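Putative O-Methyltransferase (PDB 3DR5) probably transfers a methyl group from S-adenosyl-L-methionine to a hydroxyl of a substrate that has not been identified. Local coordinates at residues L8-T16 with P37-L45; A21-A29 with A66-I74. One frame throughout, in Å; residues are numbered along the deposited sequence.

Interaction 1. Residues L8-T16 with P37-L45; sequences LRTYVESTT and PDEMTGQLL
Q43 donates from NE2 to T16 OG1 at 2.9 Å, with the hydroxyl close to the amide plane, but the bond is bent, 131° at the hydrogen. The other N-H of NE2 serves the carboxylate of E39, reaching OE2 on its anti lone pair at 2.9 Å in a much straighter bond. T16 OG1 in turn donates to V12 O, so one hydroxyl ties the turn that ends helix 4-13 to the first turns of helix 39-51. The E39 carboxylate also comes within 3.6 Å of the T16 methyl, CG2 to OE2, while its OE1 bonds Y73. The E13 and D38 carboxylates stand almost perpendicular, planes 84° apart, with E13 OE1 4.5 Å from D38 OD2. A water between these two acids donates to E13 OE1 and, weakly, to D38 OD2, and accepts from M40 N; a second joins E13 OE1 to E39 N. Both waters therefore link E13 to the first turn of helix 39-51, which D38 caps through OD1, gripped by T41 N and OG1. Beside them selenomethionine M40 stretches out straight past CG to helix 4-13, its CG 3.8 Å from V12 CG1. The two helix segments cross at 64°, their axes 10.8 Å apart. The contact thus lays the N-terminal helix across the start of helix 39-51. Within its own subunit M40 also packs on L203, and L45 on V70 of helix 67-77; from the second subunit, R200 packs on M40, bonds Q43 OE1 through its backbone N and T16 OG1 weakly through NH2.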
loop_
_atom_site.group_PDB
_atom_site.type_symbol
_atom_site.label_atom_id
_atom_site.label_comp_id
_atom_site.label_asym_id
_atom_site.label_seq_id
_atom_site.Cartn_x
_atom_site.Cartn_y
_atom_site.Cartn_z
ATOM N N LEU A 8 8.424 10.246 12.541
ATOM C CA LEU A 8 8.024 10.058 11.150
ATOM C C LEU A 8 6.539 10.479 11.098
ATOM O O LEU A 8 6.137 11.269 10.243
ATOM C CB LEU A 8 8.163 8.584 10.739
ATOM C CG LEU A 8 8.277 8.299 9.238
ATOM C CD1 LEU A 8 8.983 9.459 8.540
ATOM C CD2 LEU A 8 9.058 7.004 9.035
ATOM N N ARG A 9 5.725 9.960 12.019
ATOM C CA ARG A 9 4.300 10.295 12.045
ATOM C C ARG A 9 4.093 11.797 12.189
ATOM O O ARG A 9 3.307 12.400 11.451
ATOM C CB ARG A 9 3.584 9.536 13.177
ATOM C CG ARG A 9 2.097 9.844 13.288
ATOM C CD ARG A 9 1.314 8.649 13.810
ATOM N NE ARG A 9 1.766 8.203 15.124
ATOM C CZ ARG A 9 1.512 8.838 16.265
ATOM N NH1 ARG A 9 0.800 9.958 16.262
ATOM N NH2 ARG A 9 1.971 8.353 17.411
ATOM N N THR A 10 4.811 12.400 13.130
ATOM C CA THR A 10 4.700 13.831 13.378
ATOM C C THR A 10 5.055 14.660 12.146
ATOM O O THR A 10 4.329 15.586 11.784
ATOM C CB THR A 10 5.593 14.255 14.567
ATOM O OG1 THR A 10 5.238 13.483 15.724
ATOM C CG2 THR A 10 5.398 15.728 14.877
ATOM N N TYR A 11 6.165 14.328 11.500
ATOM C CA TYR A 11 6.568 15.057 10.302
ATOM C C TYR A 11 5.557 14.870 9.170
ATOM O O TYR A 11 5.229 15.822 8.461
ATOM C CB TYR A 11 7.924 14.594 9.795
ATOM C CG TYR A 11 8.313 15.327 8.537
ATOM C CD1 TYR A 11 8.707 16.661 8.590
ATOM C CD2 TYR A 11 8.176 14.729 7.280
ATOM C CE1 TYR A 11 8.967 17.383 7.432
ATOM C CE2 TYR A 11 8.437 15.444 6.113
ATOM C CZ TYR A 11 8.827 16.773 6.201
ATOM O OH TYR A 11 9.097 17.489 5.062
ATOM N N VAL A 12 5.062 13.648 8.993
ATOM C CA VAL A 12 4.100 13.383 7.930
ATOM C C VAL A 12 2.746 14.016 8.229
ATOM O O VAL A 12 2.116 14.589 7.342
ATOM C CB VAL A 12 3.919 11.864 7.693
ATOM C CG1 VAL A 12 2.799 11.610 6.682
ATOM C CG2 VAL A 12 5.235 11.257 7.190
ATOM N N GLU A 13 2.295 13.909 9.471
ATOM C CA GLU A 13 1.017 14.497 9.837
ATOM C C GLU A 13 1.117 16.023 9.793
ATOM O O GLU A 13 0.279 16.693 9.199
ATOM C CB GLU A 13 0.584 14.020 11.234
ATOM C CG GLU A 13 -0.236 12.731 11.211
ATOM C CD GLU A 13 -0.608 12.228 12.591
ATOM O OE1 GLU A 13 -1.083 11.075 12.701
ATOM O OE2 GLU A 13 -0.432 12.987 13.568
ATOM N N SER A 14 2.161 16.571 10.405
ATOM C CA SER A 14 2.357 18.020 10.450
ATOM C C SER A 14 2.701 18.612 9.094
ATOM O O SER A 14 2.878 19.829 8.975
ATOM C CB SER A 14 3.480 18.365 11.423
ATOM O OG SER A 14 4.755 18.064 10.858
ATOM N N THR A 15 2.782 17.764 8.072
ATOM C CA THR A 15 3.163 18.238 6.755
ATOM C C THR A 15 2.192 17.896 5.627
ATOM O O THR A 15 2.353 18.361 4.496
ATOM C CB THR A 15 4.605 17.738 6.446
ATOM O OG1 THR A 15 5.357 18.777 5.814
ATOM C CG2 THR A 15 4.596 16.540 5.579
ATOM N N THR A 16 1.195 17.072 5.935
ATOM C CA THR A 16 0.182 16.713 4.950
ATOM C C THR A 16 -0.821 17.875 4.847
ATOM O O THR A 16 -1.432 18.279 5.847
ATOM C CB THR A 16 -0.584 15.436 5.353
ATOM O OG1 THR A 16 0.301 14.313 5.312
ATOM C CG2 THR A 16 -1.750 15.191 4.407
ATOM N N PRO A 37 -8.769 5.386 11.665
ATOM C CA PRO A 37 -7.408 5.169 11.160
ATOM C C PRO A 37 -6.694 6.509 11.055
ATOM O O PRO A 37 -7.311 7.505 10.665
ATOM C CB PRO A 37 -7.638 4.550 9.778
ATOM C CG PRO A 37 -8.971 3.896 9.895
ATOM C CD PRO A 37 -9.780 4.858 10.732
ATOM N N ASP A 38 -5.401 6.536 11.377
ATOM C CA ASP A 38 -4.649 7.787 11.306
ATOM C C ASP A 38 -4.472 8.269 9.863
ATOM O O ASP A 38 -4.895 7.602 8.916
ATOM C CB ASP A 38 -3.284 7.651 12.029
ATOM C CG ASP A 38 -2.341 6.658 11.364
ATOM O OD1 ASP A 38 -2.778 5.908 10.463
ATOM O OD2 ASP A 38 -1.149 6.636 11.755
ATOM N N GLU A 39 -3.848 9.432 9.704
ATOM C CA GLU A 39 -3.650 10.023 8.390
ATOM C C GLU A 39 -2.849 9.174 7.416
ATOM O O GLU A 39 -3.149 9.152 6.223
ATOM C CB GLU A 39 -2.990 11.393 8.535
ATOM C CG GLU A 39 -2.598 12.067 7.219
ATOM C CD GLU A 39 -3.783 12.352 6.313
ATOM O OE1 GLU A 39 -4.854 12.722 6.835
ATOM O OE2 GLU A 39 -3.642 12.221 5.076
HETATM N N MSE A 40 -1.839 8.479 7.928
HETATM C CA MSE A 40 -0.987 7.645 7.097
HETATM C C MSE A 40 -1.730 6.422 6.565
HETATM O O MSE A 40 -1.536 6.021 5.414
HETATM C CB MSE A 40 0.275 7.223 7.878
HETATM C CG MSE A 40 1.365 8.308 7.966
HETATM SE SE MSE A 40 3.014 7.658 8.821
HETATM C CE MSE A 40 3.859 9.323 9.230
ATOM N N THR A 41 -2.579 5.836 7.407
ATOM C CA THR A 41 -3.365 4.683 7.001
ATOM C C THR A 41 -4.377 5.146 5.936
ATOM O O THR A 41 -4.632 4.427 4.969
ATOM C CB THR A 41 -4.106 4.076 8.209
ATOM O OG1 THR A 41 -3.143 3.640 9.174
ATOM C CG2 THR A 41 -4.971 2.885 7.776
ATOM N N GLY A 42 -4.945 6.341 6.112
ATOM C CA GLY A 42 -5.895 6.874 5.141
ATOM C C GLY A 42 -5.238 7.096 3.777
ATOM O O GLY A 42 -5.843 6.786 2.746
ATOM N N GLN A 43 -4.013 7.627 3.761
ATOM C CA GLN A 43 -3.282 7.865 2.511
ATOM C C GLN A 43 -3.092 6.525 1.775
ATOM O O GLN A 43 -3.265 6.448 0.551
ATOM C CB GLN A 43 -1.925 8.543 2.814
ATOM C CG GLN A 43 -2.079 10.001 3.250
ATOM C CD GLN A 43 -0.772 10.640 3.691
ATOM O OE1 GLN A 43 0.311 10.113 3.429
ATOM N NE2 GLN A 43 -0.866 11.784 4.364
ATOM N N LEU A 44 -2.741 5.472 2.518
ATOM C CA LEU A 44 -2.595 4.146 1.915
ATOM C C LEU A 44 -3.960 3.693 1.350
ATOM O O LEU A 44 -4.009 3.000 0.327
ATOM C CB LEU A 44 -2.097 3.116 2.936
ATOM C CG LEU A 44 -2.118 1.670 2.407
ATOM C CD1 LEU A 44 -1.279 1.576 1.137
ATOM C CD2 LEU A 44 -1.592 0.711 3.471
ATOM N N LEU A 45 -5.066 4.063 2.006
ATOM C CA LEU A 45 -6.395 3.680 1.503
ATOM C C LEU A 45 -6.637 4.381 0.152
ATOM O O LEU A 45 -7.177 3.789 -0.779
ATOM C CB LEU A 45 -7.505 4.044 2.518
ATOM C CG LEU A 45 -7.487 3.201 3.808
ATOM C CD1 LEU A 45 -8.659 3.606 4.702
ATOM C CD2 LEU A 45 -7.577 1.706 3.461
HETATM O O HOH W 1 -0.413 8.955 10.734
HETATM O O HOH W 2 -3.911 11.275 11.904
#

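Interaction 2. Residues A21-A29 with A66-I74; sequences AVARAREDA and AAGLVGLYI
A25 sets its methyl against the backbone of L69, CB to CA 3.7 Å, where helix 20-31 packs nearly antiparallel on helix 67-77 of the Rossmann-like methyltransferase fold. Helix 67-77 follows strand 59-63, an inner strand of the sheet, and helix 20-31 packs on that helix. Small residues bring the segment axes to 8.5 Å at an angle of 155°: A25 lies over G68 and L69, and farther along A29 CB and A66 CB meet at 4.3 Å. L72 reaches back from the other end, its CD1 touching A21 O and the A25 methyl. The two branches of V22 divide their contacts: CG1 touches L69 CD1 and the hydroxyl end of Y73, and CG2 lies against L72 CB. This apolar middle is tightly packed and continues onto helix 91-103, whose L100 touches A25 and whose F101 touches L72.

The looser side is the border at R26, where the contact turns polar. In contrast to the buried A25, L69 and L72, R26 is partly exposed and meets L69 and Y73 mainly with its guanidinium. Its CG is anti to the backbone N (chi1 -167°) and the chain bends at chi3, which brings the guanidinium over L69; L69 CD2 sits 3.6 Å above the plane, off-centre over one face. The guanidinium is turned obliquely to the ring of Y73. R26 NH2 also bonds P37 O, and Y73 OH bonds E39, so two outside partners help fix both groups. Between them R26 NH2 donates to Y73 OH at 3.1 Å, nearly straight at 168° and with the hydroxyl oxygen almost in the guanidinium plane.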
loop_
_atom_site.group_PDB
_atom_site.type_symbol
_atom_site.label_atom_id
_atom_site.label_comp_id
_atom_site.label_asym_id
_atom_site.label_seq_id
_atom_site.Cartn_x
_atom_site.Cartn_y
_atom_site.Cartn_z
ATOM N N ALA A 21 -12.912 18.719 4.711
ATOM C CA ALA A 21 -13.870 17.634 4.825
ATOM C C ALA A 21 -13.268 16.487 5.639
ATOM O O ALA A 21 -13.955 15.869 6.449
ATOM C CB ALA A 21 -14.281 17.146 3.429
ATOM N N VAL A 22 -11.983 16.206 5.429
ATOM C CA VAL A 22 -11.310 15.128 6.153
ATOM C C VAL A 22 -11.105 15.479 7.623
ATOM O O VAL A 22 -11.309 14.642 8.505
ATOM C CB VAL A 22 -9.932 14.791 5.522
ATOM C CG1 VAL A 22 -9.135 13.871 6.464
ATOM C CG2 VAL A 22 -10.126 14.124 4.164
ATOM N N ALA A 23 -10.697 16.717 7.888
ATOM C CA ALA A 23 -10.474 17.157 9.261
ATOM C C ALA A 23 -11.799 17.116 10.033
ATOM O O ALA A 23 -11.830 16.763 11.206
ATOM C CB ALA A 23 -9.898 18.573 9.274
ATOM N N ARG A 24 -12.888 17.481 9.367
ATOM C CA ARG A 24 -14.203 17.481 9.992
ATOM C C ARG A 24 -14.587 16.042 10.364
ATOM O O ARG A 24 -15.060 15.782 11.478
ATOM C CB ARG A 24 -15.225 18.103 9.025
ATOM C CG ARG A 24 -16.673 18.031 9.467
ATOM C CD ARG A 24 -16.901 18.694 10.816
ATOM N NE ARG A 24 -18.243 19.265 10.891
ATOM C CZ ARG A 24 -18.983 19.291 11.990
ATOM N NH1 ARG A 24 -18.511 18.772 13.114
ATOM N NH2 ARG A 24 -20.196 19.827 11.963
ATOM N N ALA A 25 -14.375 15.110 9.436
ATOM C CA ALA A 25 -14.695 13.707 9.679
ATOM C C ALA A 25 -13.847 13.116 10.810
ATOM O O ALA A 25 -14.312 12.242 11.552
ATOM C CB ALA A 25 -14.510 12.897 8.394
ATOM N N ARG A 26 -12.609 13.591 10.944
ATOM C CA ARG A 26 -11.711 13.115 11.996
ATOM C C ARG A 26 -12.154 13.706 13.342
ATOM O O ARG A 26 -12.043 13.060 14.384
ATOM C CB ARG A 26 -10.270 13.533 11.687
ATOM C CG ARG A 26 -9.226 12.831 12.541
ATOM C CD ARG A 26 -7.835 13.003 11.943
ATOM N NE ARG A 26 -7.605 12.148 10.779
ATOM C CZ ARG A 26 -7.472 10.826 10.844
ATOM N NH1 ARG A 26 -7.547 10.216 12.019
ATOM N NH2 ARG A 26 -7.253 10.119 9.741
ATOM N N GLU A 27 -12.658 14.937 13.321
ATOM C CA GLU A 27 -13.139 15.571 14.541
ATOM C C GLU A 27 -14.422 14.848 14.961
ATOM O O GLU A 27 -14.591 14.491 16.130
ATOM C CB GLU A 27 -13.436 17.051 14.296
ATOM C CG GLU A 27 -12.740 17.983 15.277
ATOM C CD GLU A 27 -13.243 17.828 16.704
ATOM O OE1 GLU A 27 -12.796 16.899 17.411
ATOM O OE2 GLU A 27 -14.100 18.642 17.108
ATOM N N ASP A 28 -15.331 14.633 14.008
ATOM C CA ASP A 28 -16.585 13.938 14.305
ATOM C C ASP A 28 -16.345 12.572 14.944
ATOM O O ASP A 28 -16.956 12.246 15.960
ATOM C CB ASP A 28 -17.428 13.768 13.039
ATOM C CG ASP A 28 -18.084 15.062 12.599
ATOM O OD1 ASP A 28 -17.936 16.068 13.326
ATOM O OD2 ASP A 28 -18.748 15.075 11.536
ATOM N N ALA A 29 -15.452 11.778 14.357
ATOM C CA ALA A 29 -15.159 10.444 14.884
ATOM C C ALA A 29 -14.654 10.498 16.316
ATOM O O ALA A 29 -15.039 9.675 17.152
ATOM C CB ALA A 29 -14.137 9.727 13.993
ATOM N N ALA A 66 -17.080 4.464 11.524
ATOM C CA ALA A 66 -16.676 5.782 11.024
ATOM C C ALA A 66 -16.439 5.718 9.518
ATOM O O ALA A 66 -15.336 5.955 9.043
ATOM C CB ALA A 66 -15.403 6.244 11.721
ATOM N N ALA A 67 -17.488 5.408 8.765
ATOM C CA ALA A 67 -17.393 5.292 7.312
ATOM C C ALA A 67 -17.137 6.615 6.610
ATOM O O ALA A 67 -16.664 6.640 5.468
ATOM C CB ALA A 67 -18.662 4.647 6.761
ATOM N N GLY A 68 -17.453 7.708 7.296
ATOM C CA GLY A 68 -17.266 9.020 6.717
ATOM C C GLY A 68 -15.806 9.385 6.522
ATOM O O GLY A 68 -15.415 9.875 5.456
ATOM N N LEU A 69 -15.001 9.158 7.552
ATOM C CA LEU A 69 -13.584 9.472 7.478
ATOM C C LEU A 69 -12.932 8.533 6.456
ATOM O O LEU A 69 -12.348 8.976 5.474
ATOM C CB LEU A 69 -12.930 9.315 8.861
ATOM C CG LEU A 69 -11.404 9.459 8.904
ATOM C CD1 LEU A 69 -10.990 10.878 8.557
ATOM C CD2 LEU A 69 -10.906 9.089 10.285
ATOM N N VAL A 70 -13.044 7.234 6.696
ATOM C CA VAL A 70 -12.490 6.221 5.802
ATOM C C VAL A 70 -12.933 6.420 4.345
ATOM O O VAL A 70 -12.101 6.385 3.432
ATOM C CB VAL A 70 -12.909 4.804 6.273
ATOM C CG1 VAL A 70 -12.574 3.755 5.202
ATOM C CG2 VAL A 70 -12.204 4.470 7.570
ATOM N N GLY A 71 -14.238 6.623 4.157
ATOM C CA GLY A 71 -14.818 6.806 2.837
ATOM C C GLY A 71 -14.260 7.963 2.043
ATOM O O GLY A 71 -14.173 7.900 0.813
ATOM N N LEU A 72 -13.911 9.035 2.744
ATOM C CA LEU A 72 -13.360 10.215 2.098
ATOM C C LEU A 72 -11.987 9.902 1.502
ATOM O O LEU A 72 -11.638 10.399 0.428
ATOM C CB LEU A 72 -13.265 11.383 3.095
ATOM C CG LEU A 72 -14.610 12.062 3.426
ATOM C CD1 LEU A 72 -14.413 13.084 4.546
ATOM C CD2 LEU A 72 -15.168 12.758 2.180
ATOM N N TYR A 73 -11.203 9.086 2.199
ATOM C CA TYR A 73 -9.874 8.713 1.709
ATOM C C TYR A 73 -10.009 7.821 0.483
ATOM O O TYR A 73 -9.269 7.953 -0.477
ATOM C CB TYR A 73 -9.106 7.962 2.788
ATOM C CG TYR A 73 -8.544 8.850 3.857
ATOM C CD1 TYR A 73 -7.499 9.734 3.572
ATOM C CD2 TYR A 73 -9.023 8.780 5.164
ATOM C CE1 TYR A 73 -6.941 10.522 4.569
ATOM C CE2 TYR A 73 -8.473 9.565 6.172
ATOM C CZ TYR A 73 -7.434 10.426 5.871
ATOM O OH TYR A 73 -6.864 11.165 6.873
ATOM N N ILE A 74 -10.973 6.914 0.535
ATOM C CA ILE A 74 -11.232 5.994 -0.558
ATOM C C ILE A 74 -11.786 6.731 -1.777
ATOM O O ILE A 74 -11.334 6.505 -2.897
ATOM C CB ILE A 74 -12.211 4.871 -0.097
ATOM C CG1 ILE A 74 -11.496 3.947 0.893
ATOM C CG2 ILE A 74 -12.733 4.086 -1.295
ATOM C CD1 ILE A 74 -12.339 2.770 1.372
#

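Interaction 2 is the more buried contact, mostly alanine, valine and leucine with one arginine-tyrosine hydrogen bond at its border; untouched by the second subunit, it holds helix 20-31 on helix 67-77. Interaction 1 is partly buried at the dimer interface and relies on carboxylates, an amide, a hydroxyl and two waters, with M40 as its main apolar piece. They share no helix, but their segments alternate along the chain, and helix 20-31 lies between helix 4-13 and helix 39-51 in sequence. Probable hydrogen bonds from E39 and P37 join them directly. The start of helix 39-51 is thus held by helix 4-13 through interaction 1 and by R26 and Y73 of interaction 2.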